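Local coordinates for protein polyketide synthase (PDB 4GOX) that probably transfers a sulfo group from the donor PAPS to an intermediate of olefin biosynthesis, as the sulfotransferase domain of an olefin synthase, at residues L56-H68 / W102-L116. Sequence-based numbering, arbitrary orientation.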
loop_
_atom_site.group_PDB
_atom_site.type_symbol
_atom_site.label_atom_id
_atom_site.label_comp_id
_atom_site.label_asym_id
_atom_site.label_seq_id
_atom_site.Cartn_x
_atom_site.Cartn_y
_atom_site.Cartn_z
ATOM N N LEU A 56 -7.668 1.888 -2.377
ATOM C CA LEU A 56 -8.983 1.242 -2.501
ATOM C C LEU A 56 -9.613 0.982 -1.134
ATOM O O LEU A 56 -10.834 1.104 -0.982
ATOM C CB LEU A 56 -8.840 -0.077 -3.291
ATOM C CG LEU A 56 -8.317 0.070 -4.739
ATOM C CD1 LEU A 56 -7.881 -1.274 -5.294
ATOM C CD2 LEU A 56 -9.406 0.673 -5.670
ATOM N N HIS A 57 -8.777 0.615 -0.118
ATOM C CA HIS A 57 -9.224 0.317 1.251
ATOM C C HIS A 57 -10.378 -0.696 1.282
ATOM O O HIS A 57 -11.463 -0.393 1.772
ATOM C CB HIS A 57 -9.520 1.603 2.081
ATOM C CG HIS A 57 -9.342 1.379 3.561
ATOM N ND1 HIS A 57 -8.130 0.931 4.088
ATOM C CD2 HIS A 57 -10.247 1.454 4.569
ATOM C CE1 HIS A 57 -8.328 0.806 5.392
ATOM N NE2 HIS A 57 -9.587 1.106 5.727
ATOM N N LEU A 58 -10.153 -1.875 0.678
ATOM C CA LEU A 58 -11.153 -2.955 0.558
ATOM C C LEU A 58 -10.901 -4.151 1.504
ATOM O O LEU A 58 -11.833 -4.657 2.118
ATOM C CB LEU A 58 -11.139 -3.479 -0.886
ATOM C CG LEU A 58 -11.690 -2.530 -1.978
ATOM C CD1 LEU A 58 -11.330 -3.049 -3.384
ATOM C CD2 LEU A 58 -13.206 -2.375 -1.824
ATOM N N LEU A 59 -9.645 -4.607 1.603
ATOM C CA LEU A 59 -9.252 -5.780 2.399
ATOM C C LEU A 59 -9.778 -5.881 3.845
ATOM O O LEU A 59 -10.158 -6.994 4.212
ATOM C CB LEU A 59 -7.742 -6.019 2.279
ATOM C CG LEU A 59 -7.209 -7.435 2.551
ATOM C CD1 LEU A 59 -7.724 -8.425 1.501
ATOM C CD2 LEU A 59 -5.696 -7.439 2.493
ATOM N N PRO A 60 -9.890 -4.787 4.670
ATOM C CA PRO A 60 -10.380 -4.947 6.060
ATOM C C PRO A 60 -11.837 -5.337 6.238
ATOM O O PRO A 60 -12.266 -5.566 7.370
ATOM C CB PRO A 60 -10.207 -3.544 6.653
ATOM C CG PRO A 60 -9.228 -2.847 5.783
ATOM C CD PRO A 60 -9.450 -3.395 4.432
ATOM N N PHE A 61 -12.613 -5.365 5.150
ATOM C CA PHE A 61 -14.069 -5.557 5.221
ATOM C C PHE A 61 -14.547 -6.789 4.510
ATOM O O PHE A 61 -13.938 -7.227 3.544
ATOM C CB PHE A 61 -14.746 -4.316 4.602
ATOM C CG PHE A 61 -14.140 -3.026 5.118
ATOM C CD1 PHE A 61 -14.392 -2.592 6.424
ATOM C CD2 PHE A 61 -13.273 -2.283 4.330
ATOM C CE1 PHE A 61 -13.821 -1.407 6.907
ATOM C CE2 PHE A 61 -12.676 -1.118 4.825
ATOM C CZ PHE A 61 -12.960 -0.686 6.113
ATOM N N GLU A 62 -15.645 -7.335 4.982
ATOM C CA GLU A 62 -16.279 -8.515 4.429
ATOM C C GLU A 62 -17.109 -8.123 3.183
ATOM O O GLU A 62 -16.923 -8.693 2.101
ATOM C CB GLU A 62 -17.148 -9.163 5.537
ATOM C CG GLU A 62 -17.726 -10.508 5.188
ATOM C CD GLU A 62 -16.682 -11.561 4.925
ATOM O OE1 GLU A 62 -16.142 -12.127 5.902
ATOM O OE2 GLU A 62 -16.407 -11.825 3.734
ATOM N N THR A 63 -18.001 -7.137 3.348
ATOM C CA THR A 63 -18.905 -6.621 2.317
ATOM C C THR A 63 -18.818 -5.092 2.276
ATOM O O THR A 63 -18.393 -4.456 3.255
ATOM C CB THR A 63 -20.382 -6.972 2.636
ATOM O OG1 THR A 63 -20.856 -6.088 3.655
ATOM C CG2 THR A 63 -20.604 -8.449 3.010
ATOM N N MET A 64 -19.354 -4.502 1.181
ATOM C CA MET A 64 -19.427 -3.052 0.986
ATOM C C MET A 64 -20.312 -2.376 2.042
ATOM O O MET A 64 -20.161 -1.185 2.301
ATOM C CB MET A 64 -19.880 -2.718 -0.450
ATOM C CG MET A 64 -18.859 -3.116 -1.486
ATOM S SD MET A 64 -17.273 -2.256 -1.368
ATOM C CE MET A 64 -17.764 -0.594 -1.708
ATOM N N GLY A 65 -21.167 -3.162 2.679
ATOM C CA GLY A 65 -22.020 -2.714 3.778
ATOM C C GLY A 65 -21.204 -2.463 5.035
ATOM O O GLY A 65 -21.316 -1.395 5.643
ATOM N N ASP A 66 -20.328 -3.423 5.409
ATOM C CA ASP A 66 -19.426 -3.273 6.573
ATOM C C ASP A 66 -18.508 -2.092 6.342
ATOM O O ASP A 66 -18.291 -1.285 7.253
ATOM C CB ASP A 66 -18.539 -4.516 6.784
ATOM C CG ASP A 66 -19.295 -5.813 6.873
ATOM O OD1 ASP A 66 -20.243 -5.889 7.665
ATOM O OD2 ASP A 66 -18.943 -6.747 6.142
ATOM N N ARG A 67 -17.976 -2.003 5.110
ATOM C CA ARG A 67 -17.067 -0.953 4.667
ATOM C C ARG A 67 -17.748 0.389 4.851
ATOM O O ARG A 67 -17.191 1.252 5.523
ATOM C CB ARG A 67 -16.633 -1.204 3.212
ATOM C CG ARG A 67 -15.632 -0.202 2.670
ATOM C CD ARG A 67 -15.022 -0.730 1.379
ATOM N NE ARG A 67 -14.010 0.163 0.813
ATOM C CZ ARG A 67 -14.289 1.242 0.085
ATOM N NH1 ARG A 67 -15.548 1.592 -0.144
ATOM N NH2 ARG A 67 -13.310 1.976 -0.421
ATOM N N HIS A 68 -18.995 0.521 4.374
ATOM C CA HIS A 68 -19.744 1.754 4.554
ATOM C C HIS A 68 -20.034 2.041 6.027
ATOM O O HIS A 68 -19.867 3.179 6.442
ATOM C CB HIS A 68 -21.020 1.750 3.728
ATOM C CG HIS A 68 -21.768 3.039 3.800
ATOM N ND1 HIS A 68 -21.229 4.211 3.303
ATOM C CD2 HIS A 68 -22.996 3.299 4.307
ATOM C CE1 HIS A 68 -22.145 5.145 3.519
ATOM N NE2 HIS A 68 -23.222 4.645 4.124
ATOM N N TRP A 102 -23.445 -0.849 -4.618
ATOM C CA TRP A 102 -22.724 -1.993 -4.071
ATOM C C TRP A 102 -22.991 -2.089 -2.579
ATOM O O TRP A 102 -23.234 -3.186 -2.072
ATOM C CB TRP A 102 -21.234 -1.836 -4.321
ATOM C CG TRP A 102 -20.791 -2.247 -5.688
ATOM C CD1 TRP A 102 -21.284 -3.274 -6.443
ATOM C CD2 TRP A 102 -19.614 -1.784 -6.354
ATOM N NE1 TRP A 102 -20.517 -3.438 -7.575
ATOM C CE2 TRP A 102 -19.479 -2.539 -7.541
ATOM C CE3 TRP A 102 -18.639 -0.816 -6.046
ATOM C CZ2 TRP A 102 -18.437 -2.326 -8.444
ATOM C CZ3 TRP A 102 -17.602 -0.605 -6.940
ATOM C CH2 TRP A 102 -17.509 -1.354 -8.122
ATOM N N VAL A 103 -23.009 -0.915 -1.903
ATOM C CA VAL A 103 -23.296 -0.743 -0.479
ATOM C C VAL A 103 -24.684 -1.296 -0.151
ATOM O O VAL A 103 -24.809 -2.128 0.756
ATOM C CB VAL A 103 -23.094 0.735 -0.027
ATOM C CG1 VAL A 103 -23.772 1.015 1.312
ATOM C CG2 VAL A 103 -21.605 1.086 0.047
ATOM N N LYS A 104 -25.717 -0.862 -0.921
ATOM C CA LYS A 104 -27.104 -1.297 -0.753
ATOM C C LYS A 104 -27.248 -2.793 -0.976
ATOM O O LYS A 104 -27.984 -3.446 -0.237
ATOM C CB LYS A 104 -28.034 -0.522 -1.700
ATOM C CG LYS A 104 -28.494 0.814 -1.130
ATOM C CD LYS A 104 -29.225 1.646 -2.184
ATOM C CE LYS A 104 -30.142 2.683 -1.581
ATOM N NZ LYS A 104 -31.451 2.099 -1.182
ATOM N N ALA A 105 -26.530 -3.339 -1.972
ATOM C CA ALA A 105 -26.559 -4.767 -2.299
ATOM C C ALA A 105 -25.676 -5.620 -1.339
ATOM O O ALA A 105 -25.668 -6.855 -1.464
ATOM C CB ALA A 105 -26.121 -4.971 -3.745
ATOM N N ASN A 106 -24.956 -4.959 -0.379
ATOM C CA ASN A 106 -24.008 -5.587 0.582
ATOM C C ASN A 106 -23.036 -6.476 -0.194
ATOM O O ASN A 106 -22.833 -7.651 0.137
ATOM C CB ASN A 106 -24.741 -6.385 1.693
ATOM C CG ASN A 106 -25.310 -5.526 2.787
ATOM O OD1 ASN A 106 -24.589 -4.834 3.511
ATOM N ND2 ASN A 106 -26.616 -5.593 2.968
ATOM N N THR A 107 -22.498 -5.916 -1.287
ATOM C CA THR A 107 -21.622 -6.618 -2.208
ATOM C C THR A 107 -20.327 -7.113 -1.541
ATOM O O THR A 107 -19.597 -6.307 -0.982
ATOM C CB THR A 107 -21.419 -5.797 -3.492
ATOM O OG1 THR A 107 -22.709 -5.504 -4.046
ATOM C CG2 THR A 107 -20.573 -6.530 -4.516
ATOM N N PRO A 108 -20.067 -8.445 -1.580
ATOM C CA PRO A 108 -18.836 -8.980 -0.976
ATOM C C PRO A 108 -17.585 -8.346 -1.574
ATOM O O PRO A 108 -17.518 -8.099 -2.791
ATOM C CB PRO A 108 -18.905 -10.473 -1.309
ATOM C CG PRO A 108 -20.361 -10.759 -1.509
ATOM C CD PRO A 108 -20.904 -9.529 -2.150
ATOM N N ILE A 109 -16.593 -8.063 -0.712
ATOM C CA ILE A 109 -15.320 -7.465 -1.126
ATOM C C ILE A 109 -14.608 -8.353 -2.166
ATOM O O ILE A 109 -13.964 -7.828 -3.087
ATOM C CB ILE A 109 -14.488 -7.108 0.138
ATOM C CG1 ILE A 109 -15.095 -5.926 0.945
ATOM C CG2 ILE A 109 -12.971 -7.073 -0.055
ATOM C CD1 ILE A 109 -15.191 -4.605 0.359
ATOM N N ALA A 110 -14.789 -9.685 -2.053
ATOM C CA ALA A 110 -14.256 -10.674 -2.997
ATOM C C ALA A 110 -14.701 -10.315 -4.429
ATOM O O ALA A 110 -13.918 -10.447 -5.373
ATOM C CB ALA A 110 -14.781 -12.060 -2.639
ATOM N N ASP A 111 -15.964 -9.853 -4.562
ATOM C CA ASP A 111 -16.596 -9.457 -5.821
ATOM C C ASP A 111 -16.046 -8.150 -6.358
ATOM O O ASP A 111 -15.891 -8.043 -7.569
ATOM C CB ASP A 111 -18.129 -9.401 -5.668
ATOM C CG ASP A 111 -18.796 -10.747 -5.470
ATOM O OD1 ASP A 111 -18.079 -11.773 -5.436
ATOM O OD2 ASP A 111 -20.034 -10.780 -5.375
ATOM N N ILE A 112 -15.729 -7.169 -5.465
ATOM C CA ILE A 112 -15.146 -5.877 -5.839
ATOM C C ILE A 112 -13.745 -6.082 -6.449
ATOM O O ILE A 112 -13.438 -5.480 -7.473
ATOM C CB ILE A 112 -15.173 -4.841 -4.678
ATOM C CG1 ILE A 112 -16.568 -4.736 -4.035
ATOM C CG2 ILE A 112 -14.669 -3.474 -5.110
ATOM C CD1 ILE A 112 -17.759 -4.250 -4.992
ATOM N N TYR A 113 -12.921 -6.968 -5.842
ATOM C CA TYR A 113 -11.605 -7.298 -6.373
ATOM C C TYR A 113 -11.726 -7.953 -7.751
ATOM O O TYR A 113 -11.035 -7.516 -8.668
ATOM C CB TYR A 113 -10.799 -8.177 -5.401
ATOM C CG TYR A 113 -10.136 -7.402 -4.278
ATOM C CD1 TYR A 113 -10.514 -7.595 -2.948
ATOM C CD2 TYR A 113 -9.100 -6.508 -4.539
ATOM C CE1 TYR A 113 -9.867 -6.924 -1.906
ATOM C CE2 TYR A 113 -8.462 -5.814 -3.509
ATOM C CZ TYR A 113 -8.837 -6.038 -2.192
ATOM O OH TYR A 113 -8.224 -5.328 -1.189
ATOM N N ALA A 114 -12.615 -8.966 -7.914
ATOM C CA ALA A 114 -12.831 -9.662 -9.195
ATOM C C ALA A 114 -13.327 -8.691 -10.277
ATOM O O ALA A 114 -12.908 -8.795 -11.439
ATOM C CB ALA A 114 -13.808 -10.816 -9.029
ATOM N N TYR A 115 -14.158 -7.706 -9.871
ATOM C CA TYR A 115 -14.673 -6.654 -10.736
ATOM C C TYR A 115 -13.524 -5.772 -11.220
ATOM O O TYR A 115 -13.414 -5.531 -12.418
ATOM C CB TYR A 115 -15.686 -5.785 -9.978
ATOM C CG TYR A 115 -16.364 -4.736 -10.834
ATOM C CD1 TYR A 115 -17.476 -5.053 -11.614
ATOM C CD2 TYR A 115 -15.925 -3.412 -10.829
ATOM C CE1 TYR A 115 -18.114 -4.089 -12.394
ATOM C CE2 TYR A 115 -16.559 -2.436 -11.599
ATOM C CZ TYR A 115 -17.652 -2.782 -12.384
ATOM O OH TYR A 115 -18.301 -1.829 -13.125
ATOM N N LEU A 116 -12.701 -5.258 -10.297
ATOM C CA LEU A 116 -11.600 -4.370 -10.669
ATOM C C LEU A 116 -10.561 -5.082 -11.550
ATOM O O LEU A 116 -10.092 -4.488 -12.512
ATOM C CB LEU A 116 -10.970 -3.681 -9.450
ATOM C CG LEU A 116 -11.860 -2.731 -8.633
ATOM C CD1 LEU A 116 -11.196 -2.380 -7.309
ATOM C CD2 LEU A 116 -12.169 -1.452 -9.386
HETATM O O HOH W 1 -15.377 -10.575 0.765
#
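A single beta bridge between Thr63 and Pro108 ties the N-terminus of helix 64-71 to the link between helices 92-104 and 109-119. Ile109 N gives Glu62 O an almost straight bond of 2.9 Å (178°), and Met64 N reaches Thr107 O at 2.8 Å. A water accepts from Ala110 N and donates to Glu62 O. Met64, its chain bent at both chi2 and chi3 (-63° and -64°), enters as a knob among Trp102, Val103, Ile109 and Ile112, with SD 3.6 Å from Ile109 CD1. The Leu58 side chain crosses that of Ile112 at about a right angle, CD2 against CG2; its CD1 lies over one face of the Tyr113 ring, 4.1 Å from the centroid, a CH-pi contact, while Tyr113 OH is hydrogen-bonded to Asp127 OD1. The extended Arg67 holds the preceding loop, NE to His57 O at 2.8 Å and NH2 to Leu56 O at 2.7 Å and to Gly77 O. A methionine in its place, lacking these donors, would probably leave the three carbonyls without their mate and the loop carrying Leu58 less firmly held. A Thr63-Asp66 capping box starts helix 64-71 and a Schellman motif at Asn106 ends helix 92-104, beside the parallel sheet of the P-loop-type sulfotransferase fold.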